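Local coordinates for protein relik capsid n-terminal domain (Oryctolagus cuniculus, PDB 2XGU) that probably forms the outer layer of the capsid shell of an endogenous rabbit lentivirus, as the N-terminal domain of its capsid protein, at residues A[12-16]-A[17-21]; A[24-28]-A[29-33]; A[53-56]-A[57-60]; A[105-109]-A[110-114]. All coordinates share one frame; numbering follows the deposited sequence.

Interaction 1 of 4, residues A[12-16]-A[17-21]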
loop_
_atom_site.group_PDB
_atom_site.type_symbol
_atom_site.label_atom_id
_atom_site.label_comp_id
_atom_site.label_asym_id
_atom_site.label_seq_id
_atom_site.Cartn_x
_atom_site.Cartn_y
_atom_site.Cartn_z
ATOM N N GLU A 12 15.190 18.691 -9.763
ATOM C CA GLU A 12 14.341 19.780 -10.247
ATOM C C GLU A 12 12.952 19.678 -9.627
ATOM O O GLU A 12 12.444 18.588 -9.387
ATOM C CB GLU A 12 14.234 19.757 -11.774
ATOM C CG GLU A 12 15.567 19.882 -12.509
ATOM C CD GLU A 12 16.236 21.236 -12.314
ATOM O OE1 GLU A 12 17.424 21.369 -12.686
ATOM O OE2 GLU A 12 15.580 22.164 -11.790
ATOM N N PRO A 13 12.320 20.820 -9.336
ATOM C CA PRO A 13 10.967 20.705 -8.795
ATOM C C PRO A 13 9.977 20.151 -9.818
ATOM O O PRO A 13 10.279 20.109 -11.022
ATOM C CB PRO A 13 10.610 22.155 -8.447
ATOM C CG PRO A 13 11.475 22.981 -9.312
ATOM C CD PRO A 13 12.758 22.217 -9.489
ATOM N N VAL A 14 8.803 19.742 -9.350
ATOM C CA VAL A 14 7.782 19.259 -10.269
ATOM C C VAL A 14 7.424 20.404 -11.217
ATOM O O VAL A 14 7.238 21.539 -10.781
ATOM C CB VAL A 14 6.535 18.750 -9.533
ATOM C CG1 VAL A 14 5.483 18.302 -10.533
ATOM C CG2 VAL A 14 6.898 17.597 -8.588
ATOM N N GLY A 15 7.363 20.102 -12.511
ATOM C CA GLY A 15 7.065 21.102 -13.519
ATOM C C GLY A 15 5.590 21.432 -13.631
ATOM O O GLY A 15 4.737 20.642 -13.232
ATOM N N PRO A 16 5.274 22.601 -14.200
ATOM C CA PRO A 16 3.876 23.031 -14.315
ATOM C C PRO A 16 3.034 22.104 -15.198
ATOM O O PRO A 16 1.835 21.972 -14.957
ATOM C CB PRO A 16 3.991 24.441 -14.916
ATOM C CG PRO A 16 5.317 24.453 -15.607
ATOM C CD PRO A 16 6.201 23.619 -14.720
ATOM N N GLY A 17 3.658 21.469 -16.187
ATOM C CA GLY A 17 2.967 20.533 -17.058
ATOM C C GLY A 17 2.502 19.296 -16.319
ATOM O O GLY A 17 1.369 18.832 -16.499
ATOM N N LEU A 18 3.370 18.755 -15.470
ATOM C CA LEU A 18 2.984 17.604 -14.673
ATOM C C LEU A 18 1.937 17.953 -13.621
ATOM O O LEU A 18 1.007 17.185 -13.396
ATOM C CB LEU A 18 4.194 16.966 -14.018
ATOM C CG LEU A 18 3.862 15.700 -13.225
ATOM C CD1 LEU A 18 3.118 14.669 -14.077
ATOM C CD2 LEU A 18 5.149 15.109 -12.657
ATOM N N ILE A 19 2.068 19.119 -12.994
ATOM C CA ILE A 19 1.063 19.542 -12.034
ATOM C C ILE A 19 -0.293 19.610 -12.729
ATOM O O ILE A 19 -1.287 19.052 -12.242
ATOM C CB ILE A 19 1.423 20.894 -11.410
ATOM C CG1 ILE A 19 2.668 20.736 -10.537
ATOM C CG2 ILE A 19 0.243 21.450 -10.604
ATOM C CD1 ILE A 19 3.255 22.052 -10.065
ATOM N N ALA A 20 -0.328 20.256 -13.890
ATOM C CA ALA A 20 -1.577 20.397 -14.640
ATOM C C ALA A 20 -2.140 19.042 -15.048
ATOM O O ALA A 20 -3.346 18.827 -14.967
ATOM C CB ALA A 20 -1.387 21.288 -15.857
ATOM N N ALA A 21 -1.263 18.129 -15.473
ATOM C CA ALA A 21 -1.694 16.809 -15.919
ATOM C C ALA A 21 -2.247 15.951 -14.768
ATOM O O ALA A 21 -3.262 15.261 -14.930
ATOM C CB ALA A 21 -0.543 16.100 -16.627
#

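Interaction 2 of 4, residues A[24-28]-A[29-33]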
loop_
_atom_site.group_PDB
_atom_site.type_symbol
_atom_site.label_atom_id
_atom_site.label_comp_id
_atom_site.label_asym_id
_atom_site.label_seq_id
_atom_site.Cartn_x
_atom_site.Cartn_y
_atom_site.Cartn_z
ATOM N N LYS A 24 -5.720 17.293 -13.859
ATOM C CA LYS A 24 -6.740 16.845 -14.806
ATOM C C LYS A 24 -7.120 15.387 -14.546
ATOM O O LYS A 24 -8.288 15.025 -14.618
ATOM C CB LYS A 24 -6.266 17.022 -16.249
ATOM C CG LYS A 24 -6.278 18.469 -16.734
ATOM N N GLN A 25 -6.128 14.558 -14.228
ATOM C CA GLN A 25 -6.373 13.146 -13.938
ATOM C C GLN A 25 -7.312 13.024 -12.747
ATOM O O GLN A 25 -8.292 12.287 -12.799
ATOM C CB GLN A 25 -5.051 12.403 -13.675
ATOM C CG GLN A 25 -5.188 10.956 -13.213
ATOM C CD GLN A 25 -5.840 10.059 -14.242
ATOM O OE1 GLN A 25 -5.740 10.298 -15.447
ATOM N NE2 GLN A 25 -6.527 9.020 -13.770
ATOM N N VAL A 26 -7.018 13.757 -11.674
ATOM C CA VAL A 26 -7.862 13.735 -10.487
ATOM C C VAL A 26 -9.260 14.269 -10.790
ATOM O O VAL A 26 -10.255 13.648 -10.420
ATOM C CB VAL A 26 -7.226 14.511 -9.316
ATOM C CG1 VAL A 26 -8.164 14.573 -8.118
ATOM C CG2 VAL A 26 -5.908 13.856 -8.906
ATOM N N GLN A 27 -9.346 15.404 -11.478
ATOM C CA GLN A 27 -10.652 15.996 -11.738
ATOM C C GLN A 27 -11.512 15.063 -12.580
ATOM O O GLN A 27 -12.712 14.920 -12.341
ATOM C CB GLN A 27 -10.513 17.352 -12.429
ATOM C CG GLN A 27 -11.840 18.050 -12.642
ATOM C CD GLN A 27 -11.681 19.435 -13.235
ATOM O OE1 GLN A 27 -12.650 20.189 -13.345
ATOM N NE2 GLN A 27 -10.455 19.780 -13.617
ATOM N N GLU A 28 -10.889 14.417 -13.558
ATOM C CA GLU A 28 -11.615 13.606 -14.528
ATOM C C GLU A 28 -12.059 12.267 -13.959
ATOM O O GLU A 28 -13.126 11.764 -14.308
ATOM C CB GLU A 28 -10.770 13.402 -15.797
ATOM C CG GLU A 28 -11.460 12.625 -16.911
ATOM C CD GLU A 28 -12.532 13.432 -17.630
ATOM O OE1 GLU A 28 -12.574 14.669 -17.460
ATOM O OE2 GLU A 28 -13.330 12.825 -18.376
ATOM N N HIS A 29 -11.254 11.692 -13.070
ATOM C CA HIS A 29 -11.485 10.312 -12.637
ATOM C C HIS A 29 -11.666 10.145 -11.121
ATOM O O HIS A 29 -12.262 9.169 -10.670
ATOM C CB HIS A 29 -10.361 9.398 -13.143
ATOM C CG HIS A 29 -10.110 9.503 -14.621
ATOM N ND1 HIS A 29 -9.115 10.295 -15.153
ATOM C CD2 HIS A 29 -10.724 8.913 -15.672
ATOM C CE1 HIS A 29 -9.127 10.192 -16.470
ATOM N NE2 HIS A 29 -10.096 9.358 -16.812
ATOM N N GLY A 30 -11.157 11.092 -10.341
ATOM C CA GLY A 30 -11.212 10.997 -8.891
ATOM C C GLY A 30 -9.881 10.619 -8.254
ATOM O O GLY A 30 -9.083 9.888 -8.835
ATOM N N LEU A 31 -9.651 11.104 -7.041
ATOM C CA LEU A 31 -8.370 10.930 -6.367
ATOM C C LEU A 31 -8.050 9.466 -6.048
ATOM O O LEU A 31 -6.901 9.034 -6.178
ATOM C CB LEU A 31 -8.345 11.763 -5.084
ATOM C CG LEU A 31 -7.089 11.637 -4.230
ATOM C CD1 LEU A 31 -5.872 12.143 -5.006
ATOM C CD2 LEU A 31 -7.267 12.406 -2.922
ATOM N N THR A 32 -9.061 8.703 -5.643
ATOM C CA THR A 32 -8.831 7.320 -5.211
ATOM C C THR A 32 -9.412 6.304 -6.194
ATOM O O THR A 32 -9.587 5.129 -5.865
ATOM C CB THR A 32 -9.408 7.058 -3.799
ATOM O OG1 THR A 32 -10.784 7.452 -3.767
ATOM C CG2 THR A 32 -8.631 7.855 -2.749
ATOM N N HIS A 33 -9.732 6.767 -7.394
ATOM C CA HIS A 33 -10.093 5.864 -8.476
ATOM C C HIS A 33 -8.857 5.027 -8.787
ATOM O O HIS A 33 -7.740 5.548 -8.765
ATOM C CB HIS A 33 -10.482 6.678 -9.703
ATOM C CG HIS A 33 -10.992 5.851 -10.840
ATOM N ND1 HIS A 33 -10.156 5.244 -11.750
ATOM C CD2 HIS A 33 -12.253 5.541 -11.217
ATOM C CE1 HIS A 33 -10.883 4.587 -12.638
ATOM N NE2 HIS A 33 -12.156 4.750 -12.338
#

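Interaction 3 of 4, residues A[53-56]-A[57-60]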
loop_
_atom_site.group_PDB
_atom_site.type_symbol
_atom_site.label_atom_id
_atom_site.label_comp_id
_atom_site.label_asym_id
_atom_site.label_seq_id
_atom_site.Cartn_x
_atom_site.Cartn_y
_atom_site.Cartn_z
ATOM N N ASN A 53 4.383 15.964 -1.374
ATOM C CA ASN A 53 3.476 16.827 -0.639
ATOM C C ASN A 53 2.973 17.957 -1.515
ATOM O O ASN A 53 1.841 18.391 -1.375
ATOM C CB ASN A 53 4.143 17.352 0.625
ATOM C CG ASN A 53 4.378 16.243 1.629
ATOM O OD1 ASN A 53 3.665 15.235 1.600
ATOM N ND2 ASN A 53 5.365 16.407 2.500
ATOM N N MET A 54 3.816 18.403 -2.439
ATOM C CA MET A 54 3.434 19.454 -3.361
ATOM C C MET A 54 2.220 18.985 -4.166
ATOM O O MET A 54 1.210 19.702 -4.289
ATOM C CB MET A 54 4.623 19.746 -4.283
ATOM C CG MET A 54 4.898 21.185 -4.523
ATOM S SD MET A 54 3.538 21.834 -5.469
ATOM C CE MET A 54 3.292 20.545 -6.660
ATOM N N LEU A 55 2.297 17.792 -4.734
ATOM C CA LEU A 55 1.205 17.315 -5.576
ATOM C C LEU A 55 -0.049 17.041 -4.760
ATOM O O LEU A 55 -1.160 17.306 -5.221
ATOM C CB LEU A 55 1.600 16.072 -6.376
ATOM C CG LEU A 55 2.350 16.306 -7.691
ATOM C CD1 LEU A 55 2.400 15.020 -8.476
ATOM C CD2 LEU A 55 1.704 17.391 -8.524
ATOM N N LEU A 56 0.119 16.503 -3.556
ATOM C CA LEU A 56 -1.027 16.264 -2.684
ATOM C C LEU A 56 -1.698 17.589 -2.324
ATOM O O LEU A 56 -2.922 17.721 -2.379
ATOM C CB LEU A 56 -0.617 15.534 -1.399
ATOM C CG LEU A 56 -0.136 14.085 -1.517
ATOM C CD1 LEU A 56 0.275 13.553 -0.155
ATOM C CD2 LEU A 56 -1.221 13.206 -2.125
ATOM N N ASN A 57 -0.881 18.576 -1.971
ATOM C CA ASN A 57 -1.397 19.841 -1.457
ATOM C C ASN A 57 -2.088 20.707 -2.505
ATOM O O ASN A 57 -2.962 21.509 -2.164
ATOM C CB ASN A 57 -0.272 20.636 -0.802
ATOM C CG ASN A 57 0.184 20.029 0.521
ATOM O OD1 ASN A 57 1.223 20.407 1.061
ATOM N ND2 ASN A 57 -0.604 19.105 1.054
ATOM N N VAL A 58 -1.710 20.560 -3.771
ATOM C CA VAL A 58 -2.336 21.377 -4.814
ATOM C C VAL A 58 -3.608 20.739 -5.355
ATOM O O VAL A 58 -4.320 21.345 -6.152
ATOM C CB VAL A 58 -1.378 21.679 -5.997
ATOM C CG1 VAL A 58 -0.150 22.431 -5.515
ATOM C CG2 VAL A 58 -1.017 20.397 -6.736
ATOM N N THR A 59 -3.918 19.530 -4.900
ATOM C CA THR A 59 -5.128 18.870 -5.357
ATOM C C THR A 59 -6.363 19.453 -4.668
ATOM O O THR A 59 -6.468 19.394 -3.447
ATOM C CB THR A 59 -5.041 17.361 -5.123
ATOM O OG1 THR A 59 -3.821 16.862 -5.699
ATOM C CG2 THR A 59 -6.235 16.655 -5.746
ATOM N N PRO A 60 -7.287 20.054 -5.446
ATOM C CA PRO A 60 -8.501 20.640 -4.868
ATOM C C PRO A 60 -9.615 19.609 -4.776
ATOM O O PRO A 60 -9.561 18.582 -5.463
ATOM C CB PRO A 60 -8.886 21.703 -5.899
ATOM C CG PRO A 60 -8.498 21.076 -7.189
ATOM C CD PRO A 60 -7.213 20.306 -6.901
#

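Interaction 4 of 4, residues A[105-109]-A[110-114]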
loop_
_atom_site.group_PDB
_atom_site.type_symbol
_atom_site.label_atom_id
_atom_site.label_comp_id
_atom_site.label_asym_id
_atom_site.label_seq_id
_atom_site.Cartn_x
_atom_site.Cartn_y
_atom_site.Cartn_z
ATOM N N ILE A 105 8.684 16.994 6.489
ATOM C CA ILE A 105 8.220 18.132 7.277
ATOM C C ILE A 105 9.386 19.006 7.728
ATOM O O ILE A 105 10.328 18.526 8.362
ATOM C CB ILE A 105 7.416 17.657 8.485
ATOM C CG1 ILE A 105 6.162 16.924 8.009
ATOM C CG2 ILE A 105 7.041 18.841 9.380
ATOM C CD1 ILE A 105 5.351 16.282 9.119
ATOM N N GLY A 106 9.332 20.281 7.366
ATOM C CA GLY A 106 10.383 21.219 7.717
ATOM C C GLY A 106 11.628 21.113 6.854
ATOM O O GLY A 106 12.669 21.672 7.200
ATOM N N LEU A 107 11.534 20.393 5.735
ATOM C CA LEU A 107 12.676 20.268 4.839
ATOM C C LEU A 107 12.573 21.251 3.683
ATOM O O LEU A 107 11.492 21.461 3.136
ATOM C CB LEU A 107 12.785 18.840 4.282
ATOM C CG LEU A 107 12.928 17.698 5.285
ATOM C CD1 LEU A 107 13.152 16.392 4.530
ATOM C CD2 LEU A 107 14.073 17.970 6.263
ATOM N N SER A 108 13.700 21.848 3.307
ATOM C CA SER A 108 13.753 22.628 2.079
ATOM C C SER A 108 13.746 21.635 0.919
ATOM O O SER A 108 14.074 20.459 1.112
ATOM C CB SER A 108 15.018 23.492 2.033
ATOM O OG SER A 108 16.193 22.715 1.850
ATOM N N PRO A 109 13.373 22.089 -0.285
ATOM C CA PRO A 109 13.410 21.166 -1.425
ATOM C C PRO A 109 14.811 20.601 -1.647
ATOM O O PRO A 109 14.939 19.415 -1.948
ATOM C CB PRO A 109 13.000 22.052 -2.603
ATOM C CG PRO A 109 12.148 23.118 -1.986
ATOM C CD PRO A 109 12.739 23.374 -0.629
ATOM N N GLU A 110 15.836 21.439 -1.500
ATOM C CA GLU A 110 17.221 21.005 -1.628
ATOM C C GLU A 110 17.562 19.954 -0.579
ATOM O O GLU A 110 18.150 18.911 -0.891
ATOM C CB GLU A 110 18.164 22.207 -1.492
ATOM C CG GLU A 110 18.021 23.255 -2.597
ATOM C CD GLU A 110 16.731 24.063 -2.513
ATOM O OE1 GLU A 110 16.158 24.193 -1.407
ATOM O OE2 GLU A 110 16.295 24.581 -3.563
ATOM N N GLU A 111 17.210 20.233 0.673
ATOM C CA GLU A 111 17.478 19.281 1.750
ATOM C C GLU A 111 16.840 17.931 1.467
ATOM O O GLU A 111 17.490 16.892 1.610
ATOM C CB GLU A 111 16.957 19.808 3.087
ATOM C CG GLU A 111 17.876 20.806 3.757
ATOM C CD GLU A 111 17.245 21.432 4.981
ATOM O OE1 GLU A 111 17.998 21.875 5.877
ATOM O OE2 GLU A 111 15.996 21.483 5.046
ATOM N N ALA A 112 15.574 17.951 1.062
ATOM C CA ALA A 112 14.820 16.727 0.816
ATOM C C ALA A 112 15.379 15.904 -0.352
ATOM O O ALA A 112 15.098 14.712 -0.467
ATOM C CB ALA A 112 13.348 17.067 0.566
ATOM N N ALA A 113 16.171 16.545 -1.203
ATOM C CA ALA A 113 16.742 15.876 -2.365
ATOM C C ALA A 113 18.130 15.291 -2.073
ATOM O O ALA A 113 18.735 14.654 -2.939
ATOM C CB ALA A 113 16.801 16.849 -3.538
ATOM N N GLY A 114 18.616 15.484 -0.849
ATOM C CA GLY A 114 19.947 15.034 -0.470
ATOM C C GLY A 114 20.041 13.551 -0.160
ATOM O O GLY A 114 19.032 12.896 0.092
#

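Interaction 1 of 4, residues A[12-16]-A[17-21]
Val14 meets Leu18 and Ile19 across the first turn of helix 16-29, in the arrangement known as a hydrophobic staple: with Gly15 at the N-cap, the residue just before it packs on the fourth residue of the helix. The contact is made by one branch. Val14 CG1 lies 3.7 Å from Ile19 CG1 and 3.8 Å from Leu18 CD2, both side chains crossing it at a slant. Val14 CG1 is set anti to its own nitrogen (chi1 178°), which turns that methyl to the helix, and the valine also touches Pro1, Phe47 and Asp51 of helix 49-57. Gly15 contributes its carbonyl. Its O accepts from Ile19 N at 3.1 Å with an N-H...O angle of 166°. The same oxygen is 3.4 Å from Ile19 CG1, so the isoleucine stem touches both the carbonyl oxygen and the Val14 methyl. Pro16 occupies the first helical position, where a nitrogen without a hydrogen costs no helix bond. Pro16 itself is exposed, though its CB lies 3.2 Å from Gly17 N. Its carbonyl carries the helix on: Ala20 N donates to Pro16 O at 3.0 Å, and Ala20 CB is 3.4 Å from that oxygen.

Interaction 2 of 4, residues A[24-28]-A[29-33]
The imidazole of His29 carries the aliphatic stem of Glu28 over one face and the carbonyl oxygen of Gln25 at its edge. Glu28 CG stands 3.6 Å from the ring centroid, 19° off the normal, a CH-pi contact. On the other side of the ring plane the Gln25 amide runs nearly parallel to it (planes 17° apart), but it is displaced beyond ND1 instead of covering the ring; its NE2 makes no hydrogen bond to the histidine. Two donors of one residue share Gln25 O: His29 N at 3.0 Å and His29 ND1 at 3.2 Å, the latter in the carbonyl plane on a lone pair. That bond requires a proton on ND1 and holds the ring against the last helical turn. The backbone then breaks away at Gly30, whose positive phi (104°) ends the helix, while Gly30 N still donates to Val26 O at 2.7 Å. Beyond it, Leu31 CB reaches back to Val26 CG1 at 4.1 Å. The turn thus closes the C-terminal end of helix 16-29 and leads into helix 34-43, where the Thr36 hydroxyl accepts from Gln25 NE2 and donates to Gly30 O; Leu31 and Thr32 rest on helix 63-83, and Val26 on the loop containing Thr59 and Phe62.

Interaction 3 of 4, residues A[53-56]-A[57-60]
Thr59 folds back on the last turn of helix 49-57, and its hydroxyl makes the closest polar contact here: OG1 donates to Leu55 O at 2.7 Å. With OG1 beside the backbone nitrogen (chi1 -52°), the hydroxyl points back to the helix end while CG2 is turned elsewhere. The buried hydroxyl has both roles filled, since the indole NE1 of Trp22 donates to OG1. Thr59 N adds a second link to Leu56 O at 3.3 Å, and here the donor stands above the carbonyl plane, 61° out of it, so it does not use a lone pair. The pair of bonds pins the chain as it leaves the helix, and this is the tight, buried part. Regular helix bonds precede it: Asn57 N to Asn53 O at 2.8 Å and Val58 N to Met54 O at 3.1 Å.

The other flank is more open. Asn57 is exposed; its amide carbon CG comes 3.0 Å from Asn53 O, while OD1, itself an acceptor, makes no hydrogen bond to it. Met54 and Val58, both partly exposed, cross at a slant with Met54 SD 3.7 Å from Val58 CG1. Val58 CG2 takes the crowded position between its nitrogen and carbonyl carbon, and touches Leu55 O at 3.4 Å.

Helix 16-29 packs against this end, with Ile19 on Met54 and Leu55 and Leu23 on Pro60. Lys66 of helix 63-83 donates to Leu56 O and Thr59 O, while Asn53 bonds Tyr124 of helix 118-134 and the carbonyl of Arg103.

Interaction 4 of 4, residues A[105-109]-A[110-114]
Ser108 N donates to Glu111 OE2 at 2.9 Å in an almost straight bond (175°), meeting the oxygen on its anti side and 22° out of the carboxylate plane. The return bond runs from Glu111 N to Ser108 OG, also 2.9 Å. For this, OG sits between the serine's nitrogen and carbonyl carbon (chi1 70°), turned in toward the start of the helix. From the other end, the glutamate chain extends beyond CG, and that carries its carboxylate back past the hydroxyl to the serine nitrogen; on the way Glu111 CG passes 3.2 Å from Ser108 OG. Two reciprocal bonds between the N-cap and the third helical residue define a capping box, here opening the short helix 109-112. Leu107, one residue before the cap, adds a hydrophobic staple: its CD1 rests 4.0 Å from Ala112 CB, and the leucine also touches Phe117. Ala112 N bonds Ser108 O at 2.9 Å, whereas the next bond, Ala113 N to Pro109 O at 3.2 Å, is weak; Ala113 N also donates to Glu110 O at 3.1 Å. Pro109 and Ala113 lean on Tyr11 of strand 8-11, and Ala112 and Ala113 touch Thr48 in the loop before helix 49-57.

In the fold
From the N terminus the four contacts follow in series, none nested or crossed. Interaction 1 closes the passage from the hairpin of strands 2-5 and 8-11 into helix 16-29, and interaction 2 ends that same helix, about 16 Å away between centres. Interaction 3, at the end of helix 49-57, touches both: Ile19 CD1 lies 3.7 Å from Met54 CE, and Val26 CG1 lies 3.7 Å from Thr59 CG2, so helix 16-29 meets helix 49-57 at one point and the loop after it at another. Interaction 4 stands apart, opening helix 109-112 about 28 Å from interaction 2 between centres and on the opposite side of the chain's centre; its nearest atoms are about 5 Å from interaction 3.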